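Local coordinates for protein NAD-dependent aldehyde dehydrogenase (Burkholderia multivorans, PDB 5UJU) that probably oxidises aldehydes to carboxylic acids with NAD+ as hydride acceptor, at residues E317-N322 against T453-G458; A353-Y358 against I460-A465; G484-S489 against N537-A542. One frame throughout, in Å; residues are numbered along the deposited sequence.

Contact 1: E317-N322 against T453-G458; sequences EKAGVN and TQEWFG. With NA (sodium ion), chain C.
Glu455 reaches along Ala319 and Gly320, and its side chain makes much of this contact, which rests on van der Waals touches rather than direct polar bonds. From CB, which leaves the backbone alongside the opposing segment, the chain goes to CG anti to the backbone N (chi1 -169°). CG lies 3.9 Å from Gly320 O. The chain then bends at chi2, and this turn brings CD beside the Ala319 methyl. At the tip, Glu455 OE1 comes 3.6 Å from Ala319 CB. A small methyl suits this place, since the carboxylate can lie close against it, and the length of the glutamate lets its tip reach Ala319 although the nearest CA atoms, of Val321 and Glu455, are 6.3 Å apart.

The second touch is more buried. Val321 CG2, beside its own backbone N, sits 3.8 Å from Thr453 O, while the valine also packs on Ile479 of helix 469-483. The two methyls of this beta-branched residue face different partners, CG2 Thr453 and CG1 Asn356. The hydroxyl of Thr453 is turned back to Arg449 O, and Gln454 NE2 is bonded to Glu450 O, so these polar ends stay with the preceding helix.

Further along, the end of segment 453-458 reaches a sodium ion through one carbonyl. Gly458 O binds it at 2.7 Å, Gly348 O supplies the other protein ligand, and four waters complete a set of six oxygens. Two of these waters also meet the backbone: water 2 accepts from Gly458 N at 2.8 Å, and water 1 lies 2.6 Å from Trp456 O. Gly458 has positive phi (125°), a conformation that glycine adopts readily. The run Glu455, Trp456, Phe457, Gly458 matches the E-x-F-G motif of aldehyde dehydrogenases, which in relatives borders the cofactor cleft.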
loop_
_atom_site.group_PDB
_atom_site.type_symbol
_atom_site.label_atom_id
_atom_site.label_comp_id
_atom_site.label_asym_id
_atom_site.label_seq_id
_atom_site.Cartn_x
_atom_site.Cartn_y
_atom_site.Cartn_z
ATOM N N GLU A 317 3.690 -12.117 -7.178
ATOM C CA GLU A 317 4.970 -12.826 -7.213
ATOM C C GLU A 317 5.164 -13.319 -8.638
ATOM O O GLU A 317 4.335 -14.083 -9.145
ATOM C CB GLU A 317 4.992 -14.021 -6.260
ATOM C CG GLU A 317 4.744 -13.723 -4.796
ATOM C CD GLU A 317 6.021 -13.328 -4.087
ATOM O OE1 GLU A 317 7.104 -13.682 -4.604
ATOM O OE2 GLU A 317 5.948 -12.694 -3.012
ATOM N N LYS A 318 6.250 -12.890 -9.279
ATOM C CA LYS A 318 6.492 -13.168 -10.689
ATOM C C LYS A 318 7.863 -13.841 -10.843
ATOM O O LYS A 318 8.471 -14.288 -9.872
ATOM C CB LYS A 318 6.355 -11.873 -11.503
ATOM C CG LYS A 318 4.955 -11.202 -11.346
ATOM C CD LYS A 318 4.941 -9.732 -11.791
ATOM C CE LYS A 318 5.643 -8.813 -10.804
ATOM N NZ LYS A 318 5.472 -7.379 -11.196
ATOM N N ALA A 319 8.354 -13.902 -12.069
ATOM C CA ALA A 319 9.623 -14.568 -12.334
ATOM C C ALA A 319 10.789 -13.607 -12.164
ATOM O O ALA A 319 10.654 -12.396 -12.347
ATOM C CB ALA A 319 9.645 -15.142 -13.751
ATOM N N GLY A 320 11.947 -14.161 -11.821
ATOM C CA GLY A 320 13.163 -13.375 -11.798
ATOM C C GLY A 320 14.345 -14.263 -12.106
ATOM O O GLY A 320 14.195 -15.459 -12.365
ATOM N N VAL A 321 15.533 -13.662 -12.063
ATOM C CA VAL A 321 16.795 -14.329 -12.376
ATOM C C VAL A 321 17.601 -14.378 -11.087
ATOM O O VAL A 321 18.145 -13.358 -10.644
ATOM C CB VAL A 321 17.569 -13.608 -13.486
ATOM C CG1 VAL A 321 18.928 -14.297 -13.728
ATOM C CG2 VAL A 321 16.733 -13.579 -14.766
ATOM N N ASN A 322 17.659 -15.550 -10.459
ATOM C CA ASN A 322 18.439 -15.719 -9.241
ATOM C C ASN A 322 19.889 -16.041 -9.591
ATOM O O ASN A 322 20.163 -16.847 -10.486
ATOM C CB ASN A 322 17.845 -16.817 -8.368
ATOM C CG ASN A 322 16.420 -16.482 -7.920
ATOM O OD1 ASN A 322 16.121 -15.334 -7.600
ATOM N ND2 ASN A 322 15.545 -17.476 -7.922
ATOM N N THR A 453 19.623 -14.118 -19.228
ATOM C CA THR A 453 18.643 -13.212 -18.637
ATOM C C THR A 453 17.217 -13.686 -18.873
ATOM O O THR A 453 16.275 -13.008 -18.457
ATOM C CB THR A 453 18.770 -11.783 -19.185
ATOM O OG1 THR A 453 18.593 -11.790 -20.605
ATOM C CG2 THR A 453 20.137 -11.172 -18.839
ATOM N N GLN A 454 17.039 -14.841 -19.499
ATOM C CA GLN A 454 15.720 -15.444 -19.588
ATOM C C GLN A 454 15.527 -16.356 -18.391
ATOM O O GLN A 454 16.485 -16.822 -17.771
ATOM C CB GLN A 454 15.538 -16.267 -20.864
ATOM C CG GLN A 454 15.944 -15.610 -22.154
ATOM C CD GLN A 454 15.957 -16.617 -23.278
ATOM O OE1 GLN A 454 15.114 -17.515 -23.326
ATOM N NE2 GLN A 454 16.926 -16.499 -24.171
ATOM N N GLU A 455 14.276 -16.594 -18.051
ATOM C CA GLU A 455 13.988 -17.540 -16.993
ATOM C C GLU A 455 13.853 -18.927 -17.612
ATOM O O GLU A 455 13.215 -19.099 -18.654
ATOM C CB GLU A 455 12.737 -17.105 -16.226
ATOM C CG GLU A 455 12.482 -17.865 -14.935
ATOM C CD GLU A 455 11.123 -18.540 -14.906
ATOM O OE1 GLU A 455 10.246 -18.159 -15.711
ATOM O OE2 GLU A 455 10.934 -19.445 -14.067
ATOM N N TRP A 456 14.549 -19.889 -17.032
ATOM C CA TRP A 456 14.506 -21.274 -17.487
ATOM C C TRP A 456 13.944 -22.075 -16.324
ATOM O O TRP A 456 14.692 -22.513 -15.442
ATOM C CB TRP A 456 15.895 -21.761 -17.874
ATOM C CG TRP A 456 16.481 -21.023 -19.026
ATOM C CD1 TRP A 456 17.105 -19.808 -18.992
ATOM C CD2 TRP A 456 16.496 -21.446 -20.392
ATOM N NE1 TRP A 456 17.522 -19.452 -20.254
ATOM C CE2 TRP A 456 17.154 -20.438 -21.134
ATOM C CE3 TRP A 456 16.024 -22.577 -21.061
ATOM C CZ2 TRP A 456 17.349 -20.532 -22.512
ATOM C CZ3 TRP A 456 16.215 -22.670 -22.428
ATOM C CH2 TRP A 456 16.869 -21.652 -23.141
ATOM N N PHE A 457 12.644 -22.316 -16.333
ATOM C CA PHE A 457 12.036 -22.957 -15.179
ATOM C C PHE A 457 12.363 -24.441 -15.191
ATOM O O PHE A 457 12.158 -25.128 -16.197
ATOM C CB PHE A 457 10.528 -22.738 -15.142
ATOM C CG PHE A 457 9.866 -23.417 -13.984
ATOM C CD1 PHE A 457 10.018 -22.912 -12.696
ATOM C CD2 PHE A 457 9.110 -24.563 -14.171
ATOM C CE1 PHE A 457 9.406 -23.539 -11.606
ATOM C CE2 PHE A 457 8.501 -25.197 -13.088
ATOM C CZ PHE A 457 8.656 -24.681 -11.806
ATOM N N GLY A 458 12.891 -24.928 -14.079
ATOM C CA GLY A 458 13.313 -26.300 -13.993
ATOM C C GLY A 458 14.760 -26.386 -13.566
ATOM O O GLY A 458 15.386 -25.384 -13.206
HETATM NA NA NA C . 15.806 -23.208 -11.587
HETATM O O HOH W 1 16.612 -22.146 -13.703
HETATM O O HOH W 2 13.314 -22.924 -12.213
HETATM O O HOH W 3 16.178 -20.903 -10.437
HETATM O O HOH W 4 18.448 -23.871 -11.293
#

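Contact 2: A353-Y358 against I460-A465; sequences APQNIY and ISFVIA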
loop_
_atom_site.group_PDB
_atom_site.type_symbol
_atom_site.label_atom_id
_atom_site.label_comp_id
_atom_site.label_asym_id
_atom_site.label_seq_id
_atom_site.Cartn_x
_atom_site.Cartn_y
_atom_site.Cartn_z
ATOM N N ALA A 353 15.563 -20.655 -6.234
ATOM C CA ALA A 353 16.712 -21.458 -6.641
ATOM C C ALA A 353 17.629 -20.669 -7.573
ATOM O O ALA A 353 17.150 -19.929 -8.437
ATOM C CB ALA A 353 16.244 -22.718 -7.351
ATOM N N PRO A 354 18.946 -20.840 -7.456
ATOM C CA PRO A 354 19.861 -20.088 -8.328
ATOM C C PRO A 354 19.822 -20.592 -9.764
ATOM O O PRO A 354 19.679 -21.787 -10.031
ATOM C CB PRO A 354 21.242 -20.343 -7.700
ATOM C CG PRO A 354 21.105 -21.686 -7.022
ATOM C CD PRO A 354 19.666 -21.738 -6.524
ATOM N N GLN A 355 19.982 -19.662 -10.700
ATOM C CA GLN A 355 20.117 -20.026 -12.105
ATOM C C GLN A 355 21.475 -19.652 -12.683
ATOM O O GLN A 355 22.084 -20.461 -13.394
ATOM C CB GLN A 355 19.009 -19.370 -12.935
ATOM C CG GLN A 355 19.134 -19.660 -14.425
ATOM C CD GLN A 355 18.103 -18.919 -15.263
ATOM O OE1 GLN A 355 16.943 -19.309 -15.317
ATOM N NE2 GLN A 355 18.526 -17.847 -15.918
ATOM N N ASN A 356 21.959 -18.440 -12.419
ATOM C CA ASN A 356 23.183 -17.919 -13.017
ATOM C C ASN A 356 24.302 -17.910 -11.982
ATOM O O ASN A 356 24.128 -17.388 -10.875
ATOM C CB ASN A 356 22.955 -16.513 -13.573
ATOM C CG ASN A 356 21.935 -16.487 -14.716
ATOM O OD1 ASN A 356 21.419 -17.520 -15.144
ATOM N ND2 ASN A 356 21.645 -15.300 -15.207
ATOM N N ILE A 357 25.448 -18.482 -12.346
ATOM C CA ILE A 357 26.598 -18.587 -11.454
ATOM C C ILE A 357 27.782 -17.913 -12.150
ATOM O O ILE A 357 28.333 -18.458 -13.114
ATOM C CB ILE A 357 26.899 -20.053 -11.107
ATOM C CG1 ILE A 357 25.647 -20.706 -10.490
ATOM C CG2 ILE A 357 28.077 -20.158 -10.144
ATOM C CD1 ILE A 357 25.767 -22.199 -10.271
ATOM N N TYR A 358 28.157 -16.722 -11.683
ATOM C CA TYR A 358 29.204 -15.931 -12.324
ATOM C C TYR A 358 30.555 -16.241 -11.693
ATOM O O TYR A 358 30.704 -16.174 -10.468
ATOM C CB TYR A 358 28.910 -14.435 -12.218
ATOM C CG TYR A 358 27.576 -14.031 -12.798
ATOM C CD1 TYR A 358 27.367 -13.996 -14.178
ATOM C CD2 TYR A 358 26.518 -13.685 -11.963
ATOM C CE1 TYR A 358 26.131 -13.625 -14.702
ATOM C CE2 TYR A 358 25.291 -13.307 -12.480
ATOM C CZ TYR A 358 25.097 -13.285 -13.835
ATOM O OH TYR A 358 23.860 -12.917 -14.324
ATOM N N ILE A 460 17.864 -26.170 -14.378
ATOM C CA ILE A 460 18.736 -25.669 -15.439
ATOM C C ILE A 460 19.608 -24.566 -14.861
ATOM O O ILE A 460 19.097 -23.668 -14.185
ATOM C CB ILE A 460 17.906 -25.130 -16.619
ATOM C CG1 ILE A 460 17.008 -26.242 -17.182
ATOM C CG2 ILE A 460 18.807 -24.449 -17.670
ATOM C CD1 ILE A 460 15.809 -25.734 -18.005
ATOM N N SER A 461 20.917 -24.621 -15.120
ATOM C CA SER A 461 21.773 -23.554 -14.617
ATOM C C SER A 461 22.959 -23.309 -15.545
ATOM O O SER A 461 23.317 -24.149 -16.382
ATOM C CB SER A 461 22.268 -23.848 -13.200
ATOM O OG SER A 461 22.990 -25.065 -13.148
ATOM N N PHE A 462 23.560 -22.128 -15.375
ATOM C CA PHE A 462 24.661 -21.652 -16.205
ATOM C C PHE A 462 25.808 -21.212 -15.305
ATOM O O PHE A 462 25.622 -20.360 -14.427
ATOM C CB PHE A 462 24.212 -20.485 -17.094
ATOM C CG PHE A 462 22.888 -20.716 -17.763
ATOM C CD1 PHE A 462 22.783 -21.555 -18.857
ATOM C CD2 PHE A 462 21.742 -20.108 -17.278
ATOM C CE1 PHE A 462 21.551 -21.781 -19.461
ATOM C CE2 PHE A 462 20.509 -20.330 -17.881
ATOM C CZ PHE A 462 20.414 -21.168 -18.965
ATOM N N VAL A 463 26.978 -21.811 -15.507
ATOM C CA VAL A 463 28.237 -21.295 -14.976
ATOM C C VAL A 463 28.803 -20.367 -16.047
ATOM O O VAL A 463 29.072 -20.800 -17.173
ATOM C CB VAL A 463 29.210 -22.436 -14.635
ATOM C CG1 VAL A 463 30.490 -21.886 -13.999
ATOM C CG2 VAL A 463 28.521 -23.444 -13.704
ATOM N N ILE A 464 28.926 -19.082 -15.716
ATOM C CA ILE A 464 29.098 -18.010 -16.696
ATOM C C ILE A 464 30.430 -17.333 -16.431
ATOM O O ILE A 464 30.663 -16.818 -15.328
ATOM C CB ILE A 464 27.947 -16.989 -16.623
ATOM C CG1 ILE A 464 26.611 -17.680 -16.898
ATOM C CG2 ILE A 464 28.190 -15.810 -17.584
ATOM C CD1 ILE A 464 25.406 -16.889 -16.394
ATOM N N ALA A 465 31.302 -17.326 -17.440
ATOM C CA ALA A 465 32.619 -16.715 -17.306
ATOM C C ALA A 465 32.515 -15.208 -17.526
ATOM O O ALA A 465 32.079 -14.757 -18.591
ATOM C CB ALA A 465 33.602 -17.339 -18.300
HETATM O O HOH W 4 18.448 -23.871 -11.293
#
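The Phe462 ring takes polar neighbours at its edge, near its plane: Asn356 OD1 stands 3.4 Å from CD2 of Phe462, and Gln355 NE2 lies 3.7 Å from its CE2. The Gln355 amide is turned 86° to the ring; Leu442 and Leu444 of strand 440-445 also pack on this phenylalanine, and Trp456 meets it edge-to-face. With CG anti to the backbone N (chi1 177°) and the chain extended beyond, Gln355 carries its amide along this edge. A long amide suits the place: NE2 donates to Asn356 OD1 and Gln454 O, and OE1 accepts from Trp456 N. Asn356 ND2 is held by Phe452 O.

Beneath these side chains run two neighbouring parallel strands of the mixed sheet in the alpha/beta catalytic domain of this family. Ile357 N donates to Phe462 O at 2.8 Å and Ile464 N donates to Ile357 O; Phe462 N gives a third bond, to Gln355 O. Branched Ile357 and Val463 share one sheet face, where Ile357 meets Ile339 of helix 332-344. On the other face, Ile464 CD1 lies 3.7 Å from Tyr358 CE1, and the tyrosine hydroxyl is bonded to Gln323 NE2. At the start of the pairing, water 4, which also binds the sodium, donates to Pro354 O and Ile460 O.

Contact 3: G484-S489 against N537-A542; sequences GALTLS and NPAANA
Asn537 clasps the backbone of Ala485 with both ends of its amide, at an Asx turn that is combined with a type I beta turn from Asn537 to Ala540. Here the 537-542 loop packs on the connection between helix 469-483 and strand 487-491. This is the tight part of the contact. Asn537 ND2 donates to Ala485 O at 3.0 Å, lying in the carbonyl plane on a lone pair, and also bonds to Gly508 O. OD1 does two jobs: it accepts from Ala485 N at 3.0 Å, with that donor well above the carbonyl plane, and from Ala539 N, which lies in the plane. Asparagine suits the position because one short side chain can offer an acceptor and a donor to two backbones at once. Its chi1 of 73° sets CG between the backbone N and carbonyl carbon, folding the amide over its own turn and toward the other segment.

Gly484 is equally close. It follows helix 469-483, the first residue to leave helical angles, with positive phi (90°), and having no side chain it lets Ala539 N approach its CA to 3.5 Å. The short methyl of Ala539 fits against the backbone, 3.3 Å from Ala485 N. Pro538 forms the partly exposed edge of this close part, with CD 3.7 Å from Gly484 N, and the restricted phi of proline fits the second position of the turn.

The turn's own backbone bond, Ala540 N to Asn537 O, is weak, so OD1 probably contributes much of the hold on its shape. Packing is looser on the apolar side, where Leu486 also touches Cys351 and His532: the contact thins to one methyl pair, Leu486 CD2 and Ala539 CB, 4.3 Å apart.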
loop_
_atom_site.group_PDB
_atom_site.type_symbol
_atom_site.label_atom_id
_atom_site.label_comp_id
_atom_site.label_asym_id
_atom_site.label_seq_id
_atom_site.Cartn_x
_atom_site.Cartn_y
_atom_site.Cartn_z
ATOM N N GLY A 484 14.252 -8.655 -12.501
ATOM C CA GLY A 484 13.696 -9.182 -11.272
ATOM C C GLY A 484 14.580 -10.263 -10.673
ATOM O O GLY A 484 15.410 -10.880 -11.347
ATOM N N ALA A 485 14.425 -10.459 -9.361
ATOM C CA ALA A 485 15.174 -11.509 -8.680
ATOM C C ALA A 485 14.647 -11.654 -7.267
ATOM O O ALA A 485 14.318 -10.655 -6.623
ATOM C CB ALA A 485 16.684 -11.214 -8.635
ATOM N N LEU A 486 14.628 -12.892 -6.775
ATOM C CA LEU A 486 14.302 -13.167 -5.382
ATOM C C LEU A 486 15.523 -13.375 -4.502
ATOM O O LEU A 486 15.473 -13.031 -3.322
ATOM C CB LEU A 486 13.404 -14.402 -5.277
ATOM C CG LEU A 486 11.959 -14.244 -5.744
ATOM C CD1 LEU A 486 11.196 -15.515 -5.416
ATOM C CD2 LEU A 486 11.272 -13.015 -5.114
ATOM N N THR A 487 16.619 -13.941 -5.024
ATOM C CA THR A 487 17.797 -14.150 -4.197
ATOM C C THR A 487 19.056 -13.806 -4.973
ATOM O O THR A 487 19.114 -13.932 -6.203
ATOM C CB THR A 487 17.900 -15.593 -3.670
ATOM O OG1 THR A 487 17.994 -16.503 -4.768
ATOM C CG2 THR A 487 16.662 -15.969 -2.817
ATOM N N LEU A 488 20.061 -13.370 -4.222
ATOM C CA LEU A 488 21.414 -13.137 -4.712
ATOM C C LEU A 488 22.380 -13.701 -3.679
ATOM O O LEU A 488 22.226 -13.445 -2.481
ATOM C CB LEU A 488 21.678 -11.645 -4.933
ATOM C CG LEU A 488 23.129 -11.261 -5.264
ATOM C CD1 LEU A 488 23.544 -11.794 -6.647
ATOM C CD2 LEU A 488 23.285 -9.745 -5.163
ATOM N N SER A 489 23.366 -14.468 -4.140
ATOM C CA SER A 489 24.299 -15.178 -3.272
ATOM C C SER A 489 25.723 -14.829 -3.689
ATOM O O SER A 489 26.038 -14.826 -4.883
ATOM C CB SER A 489 24.061 -16.697 -3.363
ATOM O OG SER A 489 24.893 -17.439 -2.485
ATOM N N ASN A 537 11.856 -4.883 -7.247
ATOM C CA ASN A 537 12.294 -5.259 -8.579
ATOM C C ASN A 537 11.202 -6.080 -9.249
ATOM O O ASN A 537 10.208 -6.449 -8.611
ATOM C CB ASN A 537 13.668 -5.981 -8.530
ATOM C CG ASN A 537 13.617 -7.409 -7.976
ATOM O OD1 ASN A 537 12.710 -8.191 -8.263
ATOM N ND2 ASN A 537 14.632 -7.755 -7.190
ATOM N N PRO A 538 11.319 -6.329 -10.573
ATOM C CA PRO A 538 10.198 -6.935 -11.313
ATOM C C PRO A 538 9.792 -8.351 -10.921
ATOM O O PRO A 538 8.847 -8.871 -11.517
ATOM C CB PRO A 538 10.695 -6.905 -12.762
ATOM C CG PRO A 538 11.558 -5.706 -12.803
ATOM C CD PRO A 538 12.283 -5.698 -11.491
ATOM N N ALA A 539 10.455 -8.998 -9.958
ATOM C CA ALA A 539 10.032 -10.348 -9.579
ATOM C C ALA A 539 8.805 -10.359 -8.661
ATOM O O ALA A 539 8.170 -11.410 -8.507
ATOM C CB ALA A 539 11.182 -11.097 -8.907
ATOM N N ALA A 540 8.462 -9.227 -8.052
ATOM C CA ALA A 540 7.335 -9.155 -7.125
ATOM C C ALA A 540 7.099 -7.700 -6.776
ATOM O O ALA A 540 8.061 -6.946 -6.612
ATOM C CB ALA A 540 7.603 -9.960 -5.842
ATOM N N ASN A 541 5.825 -7.305 -6.675
ATOM C CA ASN A 541 5.500 -5.943 -6.286
ATOM C C ASN A 541 5.209 -5.820 -4.789
ATOM O O ASN A 541 4.816 -4.747 -4.330
ATOM C CB ASN A 541 4.325 -5.406 -7.122
ATOM C CG ASN A 541 2.943 -5.958 -6.671
ATOM O OD1 ASN A 541 2.849 -6.856 -5.832
ATOM N ND2 ASN A 541 1.872 -5.382 -7.218
ATOM N N ALA A 542 5.429 -6.887 -4.021
ATOM C CA ALA A 542 5.194 -6.891 -2.585
ATOM C C ALA A 542 6.180 -7.847 -1.928
ATOM O O ALA A 542 6.743 -8.734 -2.579
ATOM C CB ALA A 542 3.751 -7.299 -2.250
#

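In the fold
Contact 1 lies about 12 Å from contact 2 and 10 Å from contact 3, centre to centre; contacts 2 and 3, 16 Å apart, do not touch. Along the chain, the segments of contacts 1 and 2 alternate, while contact 3 follows both. The shared framework is one mixed sheet: 460-466, 356-360, 323-326 and 487-491 are consecutive, parallel strands. Segment 317-322 is bonded through its backbone to contacts 2 and 3, Asn322 to Gln355 and Val321 to Gly484, and packs against 453-458, whose end carries the sodium site. It runs from strand 313-317 of the other sheet to strand 323-326 of this one, so the three contacts surround a linker joining the two sheets.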